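Local coordinates for protein aminopeptidase (Aneurinibacillus sp. AM-1, PDB 5IB9) that probably removes amino acids from the N-terminal ends of peptides as a zinc-dependent metalloexopeptidase, at residues 291-300 with 351-361; 55-66 with 196-207. All coordinates share one frame; numbering follows the deposited sequence.

Interaction 1 of 2, residues 291-300 with 351-361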
loop_
_atom_site.group_PDB
_atom_site.type_symbol
_atom_site.label_atom_id
_atom_site.label_comp_id
_atom_site.label_asym_id
_atom_site.label_seq_id
_atom_site.Cartn_x
_atom_site.Cartn_y
_atom_site.Cartn_z
ATOM N N ILE A 291 -12.740 -11.791 -2.237
ATOM C CA ILE A 291 -13.613 -10.775 -1.741
ATOM C C ILE A 291 -15.095 -11.170 -1.967
ATOM O O ILE A 291 -15.964 -11.029 -1.031
ATOM C CB ILE A 291 -13.318 -9.462 -2.458
ATOM C CG1 ILE A 291 -11.929 -8.973 -1.992
ATOM C CG2 ILE A 291 -14.381 -8.334 -2.131
ATOM C CD1 ILE A 291 -11.339 -7.851 -2.846
ATOM N N LYS A 292 -15.427 -11.625 -3.187
ATOM C CA LYS A 292 -16.845 -12.005 -3.485
ATOM C C LYS A 292 -17.315 -13.159 -2.593
ATOM O O LYS A 292 -18.561 -13.210 -2.294
ATOM C CB LYS A 292 -16.962 -12.411 -4.973
ATOM C CG LYS A 292 -16.763 -11.214 -5.872
ATOM C CD LYS A 292 -16.947 -11.519 -7.375
ATOM C CE LYS A 292 -16.642 -10.237 -8.189
ATOM N NZ LYS A 292 -15.585 -10.613 -9.174
ATOM N N ARG A 293 -16.418 -14.021 -2.147
ATOM C CA ARG A 293 -16.848 -15.218 -1.399
ATOM C C ARG A 293 -16.847 -14.933 0.096
ATOM O O ARG A 293 -17.267 -15.832 0.864
ATOM C CB ARG A 293 -15.862 -16.384 -1.660
ATOM C CG ARG A 293 -16.035 -16.817 -3.055
ATOM C CD ARG A 293 -15.258 -17.943 -3.344
ATOM N NE ARG A 293 -13.822 -17.891 -3.181
ATOM C CZ ARG A 293 -13.077 -18.602 -2.319
ATOM N NH1 ARG A 293 -13.630 -19.365 -1.419
ATOM N NH2 ARG A 293 -11.726 -18.583 -2.397
ATOM N N THR A 294 -16.362 -13.766 0.565
ATOM C CA THR A 294 -16.321 -13.529 2.024
ATOM C C THR A 294 -17.668 -12.982 2.469
ATOM O O THR A 294 -18.096 -11.845 2.158
ATOM C CB THR A 294 -15.194 -12.507 2.288
ATOM O OG1 THR A 294 -13.945 -13.076 1.976
ATOM C CG2 THR A 294 -15.156 -12.316 3.878
ATOM N N ILE A 295 -18.384 -13.864 3.176
ATOM C CA ILE A 295 -19.739 -13.565 3.578
ATOM C C ILE A 295 -19.876 -12.748 4.846
ATOM O O ILE A 295 -20.927 -12.172 5.105
ATOM C CB ILE A 295 -20.628 -14.807 3.686
ATOM C CG1 ILE A 295 -20.085 -15.675 4.787
ATOM C CG2 ILE A 295 -20.705 -15.625 2.277
ATOM C CD1 ILE A 295 -21.099 -16.939 5.047
ATOM N N GLY A 296 -18.763 -12.622 5.558
ATOM C CA GLY A 296 -18.817 -11.788 6.748
ATOM C C GLY A 296 -17.422 -11.667 7.390
ATOM O O GLY A 296 -16.606 -12.609 7.328
ATOM N N MET A 297 -17.209 -10.530 8.023
ATOM C CA MET A 297 -15.997 -10.297 8.780
ATOM C C MET A 297 -16.468 -9.782 10.142
ATOM O O MET A 297 -17.207 -8.789 10.265
ATOM C CB MET A 297 -15.039 -9.257 8.094
ATOM C CG MET A 297 -13.657 -9.045 8.811
ATOM S SD MET A 297 -13.816 -7.827 10.090
ATOM C CE MET A 297 -12.187 -8.067 10.810
ATOM N N PHE A 298 -16.092 -10.544 11.179
ATOM C CA PHE A 298 -16.368 -10.256 12.628
ATOM C C PHE A 298 -15.137 -9.670 13.236
ATOM O O PHE A 298 -14.127 -10.324 13.315
ATOM C CB PHE A 298 -16.744 -11.518 13.370
ATOM C CG PHE A 298 -18.019 -12.179 12.906
ATOM C CD1 PHE A 298 -19.129 -12.202 13.812
ATOM C CD2 PHE A 298 -18.153 -12.806 11.662
ATOM C CE1 PHE A 298 -20.299 -12.821 13.432
ATOM C CE2 PHE A 298 -19.367 -13.430 11.291
ATOM C CZ PHE A 298 -20.425 -13.446 12.166
ATOM N N GLN A 299 -15.168 -8.416 13.662
ATOM C CA GLN A 299 -14.058 -7.761 14.361
ATOM C C GLN A 299 -14.252 -7.686 15.879
ATOM O O GLN A 299 -15.344 -7.300 16.323
ATOM C CB GLN A 299 -13.864 -6.349 13.804
ATOM C CG GLN A 299 -12.818 -5.539 14.607
ATOM C CD GLN A 299 -11.355 -6.024 14.401
ATOM O OE1 GLN A 299 -11.087 -6.920 13.657
ATOM N NE2 GLN A 299 -10.393 -5.352 15.005
ATOM N N LEU A 300 -13.301 -8.226 16.634
ATOM C CA LEU A 300 -13.445 -8.260 18.143
ATOM C C LEU A 300 -12.430 -7.262 18.687
ATOM O O LEU A 300 -11.218 -7.421 18.544
ATOM C CB LEU A 300 -13.032 -9.691 18.575
ATOM C CG LEU A 300 -13.904 -10.853 18.030
ATOM C CD1 LEU A 300 -13.146 -12.097 18.210
ATOM C CD2 LEU A 300 -15.054 -10.941 19.103
ATOM N N PHE A 351 -12.559 -3.955 5.775
ATOM C CA PHE A 351 -13.346 -4.962 5.002
ATOM C C PHE A 351 -14.605 -4.289 4.495
ATOM O O PHE A 351 -14.992 -4.595 3.359
ATOM C CB PHE A 351 -13.559 -6.220 5.872
ATOM C CG PHE A 351 -12.263 -6.827 6.244
ATOM C CD1 PHE A 351 -11.575 -7.627 5.316
ATOM C CD2 PHE A 351 -11.581 -6.448 7.410
ATOM C CE1 PHE A 351 -10.261 -8.094 5.581
ATOM C CE2 PHE A 351 -10.295 -6.931 7.693
ATOM C CZ PHE A 351 -9.635 -7.768 6.758
ATOM N N HIS A 352 -15.284 -3.457 5.270
ATOM C CA HIS A 352 -16.393 -2.691 4.718
ATOM C C HIS A 352 -15.945 -1.942 3.441
ATOM O O HIS A 352 -16.738 -1.877 2.465
ATOM C CB HIS A 352 -16.876 -1.760 5.786
ATOM C CG HIS A 352 -17.957 -0.885 5.295
ATOM N ND1 HIS A 352 -19.277 -1.269 5.368
ATOM C CD2 HIS A 352 -17.916 0.355 4.761
ATOM C CE1 HIS A 352 -20.028 -0.294 4.864
ATOM N NE2 HIS A 352 -19.226 0.654 4.410
ATOM N N ALA A 353 -14.725 -1.518 3.382
ATOM C CA ALA A 353 -14.248 -0.695 2.265
ATOM C C ALA A 353 -14.249 -1.552 1.020
ATOM O O ALA A 353 -14.364 -1.029 -0.101
ATOM C CB ALA A 353 -12.882 -0.222 2.546
ATOM N N LEU A 354 -14.133 -2.878 1.128
ATOM C CA LEU A 354 -14.211 -3.785 -0.032
ATOM C C LEU A 354 -15.604 -4.265 -0.380
ATOM O O LEU A 354 -15.719 -5.088 -1.288
ATOM C CB LEU A 354 -13.290 -4.969 0.252
ATOM C CG LEU A 354 -11.790 -4.673 0.316
ATOM C CD1 LEU A 354 -11.137 -6.049 0.451
ATOM C CD2 LEU A 354 -11.310 -3.999 -0.972
ATOM N N GLY A 355 -16.642 -3.781 0.340
ATOM C CA GLY A 355 -17.965 -4.365 0.103
ATOM C C GLY A 355 -18.300 -5.581 0.936
ATOM O O GLY A 355 -19.359 -6.152 0.759
ATOM N N ILE A 356 -17.406 -5.992 1.864
ATOM C CA ILE A 356 -17.668 -7.225 2.594
ATOM C C ILE A 356 -18.500 -6.845 3.830
ATOM O O ILE A 356 -18.192 -5.876 4.498
ATOM C CB ILE A 356 -16.337 -7.751 3.060
ATOM C CG1 ILE A 356 -15.509 -8.223 1.861
ATOM C CG2 ILE A 356 -16.548 -8.976 4.048
ATOM C CD1 ILE A 356 -14.018 -8.636 2.155
ATOM N N PRO A 357 -19.579 -7.606 4.090
ATOM C CA PRO A 357 -20.361 -7.323 5.335
ATOM C C PRO A 357 -19.465 -7.395 6.594
ATOM O O PRO A 357 -18.763 -8.399 6.721
ATOM C CB PRO A 357 -21.469 -8.428 5.346
ATOM C CG PRO A 357 -21.559 -8.967 3.883
ATOM C CD PRO A 357 -20.063 -8.815 3.393
ATOM N N ALA A 358 -19.436 -6.442 7.495
ATOM C CA ALA A 358 -18.427 -6.459 8.544
ATOM C C ALA A 358 -19.063 -5.781 9.725
ATOM O O ALA A 358 -19.896 -4.822 9.535
ATOM C CB ALA A 358 -17.135 -5.666 8.096
ATOM N N ALA A 359 -18.715 -6.171 10.950
ATOM C CA ALA A 359 -19.174 -5.454 12.121
ATOM C C ALA A 359 -18.148 -5.627 13.215
ATOM O O ALA A 359 -17.516 -6.743 13.322
ATOM C CB ALA A 359 -20.531 -6.092 12.607
ATOM N N LEU A 360 -18.093 -4.643 14.083
ATOM C CA LEU A 360 -17.273 -4.624 15.319
ATOM C C LEU A 360 -18.154 -5.019 16.456
ATOM O O LEU A 360 -19.282 -4.470 16.666
ATOM C CB LEU A 360 -16.750 -3.205 15.474
ATOM C CG LEU A 360 -16.225 -2.921 16.877
ATOM C CD1 LEU A 360 -14.978 -3.791 17.299
ATOM C CD2 LEU A 360 -15.825 -1.370 16.997
ATOM N N PHE A 361 -17.651 -5.952 17.227
ATOM C CA PHE A 361 -18.251 -6.385 18.560
ATOM C C PHE A 361 -17.425 -5.804 19.688
ATOM O O PHE A 361 -16.204 -6.017 19.696
ATOM C CB PHE A 361 -18.291 -7.942 18.674
ATOM C CG PHE A 361 -19.221 -8.572 17.662
ATOM C CD1 PHE A 361 -20.450 -9.042 18.085
ATOM C CD2 PHE A 361 -18.906 -8.645 16.304
ATOM C CE1 PHE A 361 -21.392 -9.608 17.186
ATOM C CE2 PHE A 361 -19.863 -9.220 15.383
ATOM C CZ PHE A 361 -21.083 -9.660 15.817
#
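Met297 and Gln299 each give and take one backbone hydrogen bond with residues 357-361, which sets the parallel register of Met297 with Ala358 and Gln299 with Leu360. Phe361 N reaches Gln299 O at 2.8 Å with an N-H...O angle of 177°, the straightest of the four bonds; Gln299 N to Ala359 O measures 2.9 Å. At the other end of the ladder, Met297 N bends more on its way to Pro357 O, 2.9 Å off, and Ala359 N donates to Met297 O at 3.1 Å. The end of the Gln299 side chain leads off from 351-361, and its NE2 bonds Ser346 OG.

On the face of Met297 and Gln299, Met297 carries CG anti to its own N (chi1 -175°), which lays CG over one face of the Phe351 ring, 3.6 Å from Phe351 CD2. SD follows obliquely, a Met-aromatic contact. On the opposite face Phe298 and Phe361 run nearly parallel, planes at 15°, but are slid so far that they meet mainly through Phe298 CD1 and Phe361 CE2 (3.4 Å). Helix 382-400 packs against both rings.

Ahead of strand 358-361, a Schellman motif at Gly355 turns the chain out of its helix; Ile356 CG2 then lies 3.6 Å from Thr294 CG2, at the start of strand 294-300. Backbone groups thus carry the polar pairing and apolar side chains make most of the packing on both faces, Gln299 being the polar exception, with Leu360 reaching the zinc ligand Asp301.

Interaction 2 of 2, residues 55-66 with 196-207. With ZN (zinc ion), chain G.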
loop_
_atom_site.group_PDB
_atom_site.type_symbol
_atom_site.label_atom_id
_atom_site.label_comp_id
_atom_site.label_asym_id
_atom_site.label_seq_id
_atom_site.Cartn_x
_atom_site.Cartn_y
_atom_site.Cartn_z
ATOM N N VAL A 55 -0.176 -21.566 9.769
ATOM C CA VAL A 55 -0.265 -20.095 10.093
ATOM C C VAL A 55 0.611 -19.368 9.094
ATOM O O VAL A 55 1.677 -19.880 8.699
ATOM C CB VAL A 55 0.258 -19.915 11.529
ATOM C CG1 VAL A 55 0.290 -18.417 11.873
ATOM C CG2 VAL A 55 -0.687 -20.594 12.486
ATOM N N GLU A 56 0.161 -18.233 8.606
ATOM C CA GLU A 56 1.027 -17.358 7.829
ATOM C C GLU A 56 1.210 -16.040 8.585
ATOM O O GLU A 56 0.316 -15.586 9.313
ATOM C CB GLU A 56 0.293 -16.982 6.540
ATOM C CG GLU A 56 0.193 -18.344 5.699
ATOM C CD GLU A 56 1.563 -18.897 5.082
ATOM O OE1 GLU A 56 1.553 -20.055 4.591
ATOM O OE2 GLU A 56 2.677 -18.264 5.139
ATOM N N VAL A 57 2.369 -15.415 8.379
ATOM C CA VAL A 57 2.687 -14.119 9.065
ATOM C C VAL A 57 2.929 -13.160 7.921
ATOM O O VAL A 57 3.890 -13.290 7.160
ATOM C CB VAL A 57 3.824 -14.268 9.986
ATOM C CG1 VAL A 57 4.165 -12.895 10.603
ATOM C CG2 VAL A 57 3.452 -15.164 11.195
ATOM N N GLN A 58 2.071 -12.172 7.770
ATOM C CA GLN A 58 2.224 -11.170 6.683
ATOM C C GLN A 58 2.957 -9.928 7.212
ATOM O O GLN A 58 2.422 -9.259 8.062
ATOM C CB GLN A 58 0.852 -10.817 6.114
ATOM C CG GLN A 58 0.958 -9.742 4.943
ATOM C CD GLN A 58 -0.340 -9.129 4.623
ATOM O OE1 GLN A 58 -1.345 -9.171 5.384
ATOM N NE2 GLN A 58 -0.439 -8.553 3.461
ATOM N N PRO A 59 4.161 -9.606 6.687
ATOM C CA PRO A 59 4.909 -8.416 7.180
ATOM C C PRO A 59 4.422 -7.241 6.441
ATOM O O PRO A 59 3.966 -7.365 5.261
ATOM C CB PRO A 59 6.382 -8.733 6.816
ATOM C CG PRO A 59 6.243 -9.538 5.470
ATOM C CD PRO A 59 4.905 -10.339 5.608
ATOM N N PHE A 60 4.611 -6.032 7.010
ATOM C CA PHE A 60 4.363 -4.831 6.223
ATOM C C PHE A 60 5.158 -3.691 6.855
ATOM O O PHE A 60 5.374 -3.679 8.022
ATOM C CB PHE A 60 2.857 -4.433 6.073
ATOM C CG PHE A 60 2.155 -4.250 7.360
ATOM C CD1 PHE A 60 2.128 -3.012 8.080
ATOM C CD2 PHE A 60 1.594 -5.349 7.995
ATOM C CE1 PHE A 60 1.489 -2.960 9.342
ATOM C CE2 PHE A 60 0.970 -5.246 9.221
ATOM C CZ PHE A 60 0.864 -4.075 9.917
ATOM N N GLN A 61 5.647 -2.762 6.041
ATOM C CA GLN A 61 6.328 -1.605 6.617
ATOM C C GLN A 61 5.365 -0.440 6.721
ATOM O O GLN A 61 4.403 -0.317 5.939
ATOM C CB GLN A 61 7.537 -1.195 5.763
ATOM C CG GLN A 61 8.662 -2.230 5.844
ATOM C CD GLN A 61 9.885 -1.911 4.918
ATOM O OE1 GLN A 61 9.887 -0.902 4.202
ATOM N NE2 GLN A 61 10.892 -2.803 4.908
ATOM N N PHE A 62 5.669 0.485 7.638
ATOM C CA PHE A 62 4.897 1.713 7.767
ATOM C C PHE A 62 5.829 2.686 8.425
ATOM O O PHE A 62 6.883 2.326 8.987
ATOM C CB PHE A 62 3.594 1.452 8.577
ATOM C CG PHE A 62 3.836 1.214 10.022
ATOM C CD1 PHE A 62 3.719 2.236 10.956
ATOM C CD2 PHE A 62 4.272 -0.065 10.488
ATOM C CE1 PHE A 62 3.969 1.989 12.314
ATOM C CE2 PHE A 62 4.538 -0.325 11.797
ATOM C CZ PHE A 62 4.399 0.692 12.752
ATOM N N GLU A 63 5.408 3.948 8.387
ATOM C CA GLU A 63 6.249 5.001 8.947
ATOM C C GLU A 63 5.841 5.234 10.390
ATOM O O GLU A 63 4.695 5.593 10.641
ATOM C CB GLU A 63 6.098 6.277 8.077
ATOM C CG GLU A 63 6.677 6.176 6.654
ATOM C CD GLU A 63 8.150 5.731 6.624
ATOM O OE1 GLU A 63 8.473 4.674 5.984
ATOM O OE2 GLU A 63 8.990 6.446 7.236
ATOM N N GLY A 64 6.743 5.003 11.324
ATOM C CA GLY A 64 6.503 5.202 12.734
ATOM C C GLY A 64 6.968 6.612 13.097
ATOM O O GLY A 64 7.611 7.301 12.290
ATOM N N TYR A 65 6.587 7.055 14.278
ATOM C CA TYR A 65 6.948 8.406 14.719
ATOM C C TYR A 65 7.599 8.297 16.085
ATOM O O TYR A 65 7.044 7.662 16.977
ATOM C CB TYR A 65 5.669 9.237 14.836
ATOM C CG TYR A 65 5.860 10.723 15.156
ATOM C CD1 TYR A 65 6.493 11.562 14.261
ATOM C CD2 TYR A 65 5.345 11.267 16.333
ATOM C CE1 TYR A 65 6.629 12.951 14.538
ATOM C CE2 TYR A 65 5.475 12.664 16.607
ATOM C CZ TYR A 65 6.117 13.462 15.717
ATOM O OH TYR A 65 6.248 14.818 16.006
ATOM N N THR A 66 8.753 8.928 16.254
ATOM C CA THR A 66 9.250 9.169 17.596
ATOM C C THR A 66 8.847 10.602 17.971
ATOM O O THR A 66 9.291 11.545 17.315
ATOM C CB THR A 66 10.761 9.026 17.680
ATOM O OG1 THR A 66 11.111 7.691 17.292
ATOM C CG2 THR A 66 11.248 9.241 19.127
ATOM N N ALA A 196 11.575 15.183 17.204
ATOM C CA ALA A 196 10.672 14.279 16.465
ATOM C C ALA A 196 11.372 13.670 15.253
ATOM O O ALA A 196 12.160 14.314 14.570
ATOM C CB ALA A 196 9.409 15.035 16.004
ATOM N N GLU A 197 11.074 12.396 14.975
ATOM C CA GLU A 197 11.608 11.723 13.787
ATOM C C GLU A 197 10.550 10.714 13.289
ATOM O O GLU A 197 9.742 10.228 14.054
ATOM C CB GLU A 197 12.965 11.042 14.084
ATOM C CG GLU A 197 12.969 10.311 15.443
ATOM C CD GLU A 197 14.327 10.341 16.211
ATOM O OE1 GLU A 197 14.815 9.261 16.623
ATOM O OE2 GLU A 197 14.887 11.444 16.433
ATOM N N VAL A 198 10.558 10.502 11.982
ATOM C CA VAL A 198 9.763 9.463 11.324
ATOM C C VAL A 198 10.790 8.373 10.975
ATOM O O VAL A 198 11.895 8.672 10.571
ATOM C CB VAL A 198 9.040 10.051 10.077
ATOM C CG1 VAL A 198 8.547 8.959 9.139
ATOM C CG2 VAL A 198 7.838 10.931 10.513
ATOM N N LYS A 199 10.456 7.105 11.195
ATOM C CA LYS A 199 11.415 5.995 10.942
ATOM C C LYS A 199 10.547 4.887 10.390
ATOM O O LYS A 199 9.368 4.760 10.778
ATOM C CB LYS A 199 11.987 5.496 12.256
ATOM C CG LYS A 199 10.838 5.337 13.270
ATOM C CD LYS A 199 11.284 5.382 14.723
ATOM C CE LYS A 199 10.244 4.659 15.605
ATOM N NZ LYS A 199 9.024 5.469 15.962
ATOM N N THR A 200 11.122 4.078 9.512
ATOM C CA THR A 200 10.326 2.967 8.914
ATOM C C THR A 200 10.341 1.809 9.866
ATOM O O THR A 200 11.411 1.396 10.347
ATOM C CB THR A 200 10.937 2.523 7.521
ATOM O OG1 THR A 200 10.814 3.602 6.607
ATOM C CG2 THR A 200 10.236 1.247 6.892
ATOM N N LEU A 201 9.141 1.261 10.152
ATOM C CA LEU A 201 9.034 0.119 11.059
ATOM C C LEU A 201 8.346 -1.019 10.294
ATOM O O LEU A 201 7.823 -0.850 9.182
ATOM C CB LEU A 201 8.136 0.481 12.245
ATOM C CG LEU A 201 8.580 1.635 13.149
ATOM C CD1 LEU A 201 7.440 1.870 14.188
ATOM C CD2 LEU A 201 9.874 1.250 13.805
ATOM N N THR A 202 8.496 -2.220 10.866
ATOM C CA THR A 202 7.797 -3.358 10.240
ATOM C C THR A 202 6.881 -3.962 11.309
ATOM O O THR A 202 7.267 -4.192 12.466
ATOM C CB THR A 202 8.833 -4.470 9.920
ATOM O OG1 THR A 202 9.770 -3.922 8.977
ATOM C CG2 THR A 202 8.162 -5.664 9.222
ATOM N N SER A 203 5.656 -4.124 10.925
ATOM C CA SER A 203 4.702 -4.876 11.736
ATOM C C SER A 203 4.185 -6.114 10.953
ATOM O O SER A 203 4.730 -6.455 9.867
ATOM C CB SER A 203 3.551 -3.908 12.132
ATOM O OG SER A 203 2.525 -4.486 12.965
ATOM N N HIS A 204 3.249 -6.818 11.545
ATOM C CA HIS A 204 2.784 -8.086 10.955
ATOM C C HIS A 204 1.335 -8.343 11.253
ATOM O O HIS A 204 0.815 -7.920 12.287
ATOM C CB HIS A 204 3.538 -9.244 11.593
ATOM C CG HIS A 204 5.035 -9.132 11.576
ATOM N ND1 HIS A 204 5.772 -8.338 12.445
ATOM C CD2 HIS A 204 5.922 -9.660 10.702
ATOM C CE1 HIS A 204 7.053 -8.373 12.076
ATOM N NE2 HIS A 204 7.172 -9.227 11.082
ATOM N N ASN A 205 0.696 -9.149 10.360
ATOM C CA ASN A 205 -0.593 -9.797 10.636
ATOM C C ASN A 205 -0.331 -11.287 10.785
ATOM O O ASN A 205 0.508 -11.833 10.089
ATOM C CB ASN A 205 -1.581 -9.566 9.478
ATOM C CG ASN A 205 -1.731 -8.098 9.167
ATOM O OD1 ASN A 205 -1.978 -7.319 10.078
ATOM N ND2 ASN A 205 -1.829 -7.771 7.906
ATOM N N VAL A 206 -1.106 -11.929 11.640
ATOM C CA VAL A 206 -0.988 -13.393 11.866
ATOM C C VAL A 206 -2.296 -13.994 11.393
ATOM O O VAL A 206 -3.374 -13.609 11.826
ATOM C CB VAL A 206 -0.778 -13.733 13.353
ATOM C CG1 VAL A 206 -0.655 -15.292 13.388
ATOM C CG2 VAL A 206 0.475 -13.059 13.885
ATOM N N ILE A 207 -2.182 -14.943 10.434
ATOM C CA ILE A 207 -3.389 -15.425 9.744
ATOM C C ILE A 207 -3.467 -16.974 9.856
ATOM O O ILE A 207 -2.540 -17.686 9.431
ATOM C CB ILE A 207 -3.368 -15.095 8.268
ATOM C CG1 ILE A 207 -3.290 -13.587 8.050
ATOM C CG2 ILE A 207 -4.646 -15.660 7.540
ATOM C CD1 ILE A 207 -2.108 -13.227 7.213
HETATM ZN ZN ZN G . 8.948 -9.890 10.371
HETATM O O HOH W 1 10.878 -5.065 6.745
HETATM O O HOH W 2 9.917 -11.087 11.561
HETATM O O HOH W 3 10.342 -8.687 9.667
HETATM O O HOH W 4 10.422 -7.876 10.606
HETATM O O HOH W 5 10.409 -9.344 11.751
#
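Glu63 rises beside Val198 and Thr200 of the antiparallel partner strand. Its CB lies 3.8 Å from Val198 CG1, and CG runs on past the same methyl. A bend at chi2 (-54°) brings the carboxylate over toward the partner strand: OE1 accepts from Thr200 OG1 at 2.6 Å, on its syn side, while OE2 comes to rest 3.2 Å from Val198 CG1. With an alanine here, Thr200 OG1 would probably lose its acceptor and Val198 CG1 part of its cover.

Further along, Asn205 ND2 donates to Gln58 OE1 (2.9 Å), rising well above the carbonyl plane of Gln58; Gly278 O takes another bond from ND2. On this face Phe60 lays its ring over the backbone carbon of Ser203, and CZ touches Ser203 CB at 3.5 Å. His204 points to the other face, where NE2 binds a zinc ion at 2.0 Å, shared with Glu288 of the second subunit.

Twelve backbone hydrogen bonds, from Glu56 with Ile207 to Thr66 with Glu197, join the two strands into a long ribbon. Helix 35-50 covers Val55, His204 and Val206, helix 277-283 packs under Gln58, Phe60 and Asn205, and strand 263-269 continues the pairing at Val206.

Interaction 2 comes first along the chain and closes before interaction 1 opens. Their centres stand 23 Å apart and their nearest atoms about 8 Å, with no direct touch. Strand pairing connects them: strand 55-66 pairs with 187-210, which runs beside 263-269, then 222-228, then 294-300 and 358-364. Interaction 1 is thus a parallel part of this series, and interaction 2 lies at its antiparallel end within this chain. Leu360 approaches the bound inhibitor, whereas the start of 55-66, Glu56 to Pro59, meets the second subunit, consistent with one strand series serving both catalytic centre and dimer interface. Across the dimer, Ile291 of helix 288-293 packs on Pro59 of the second subunit, a helix-to-strand contact.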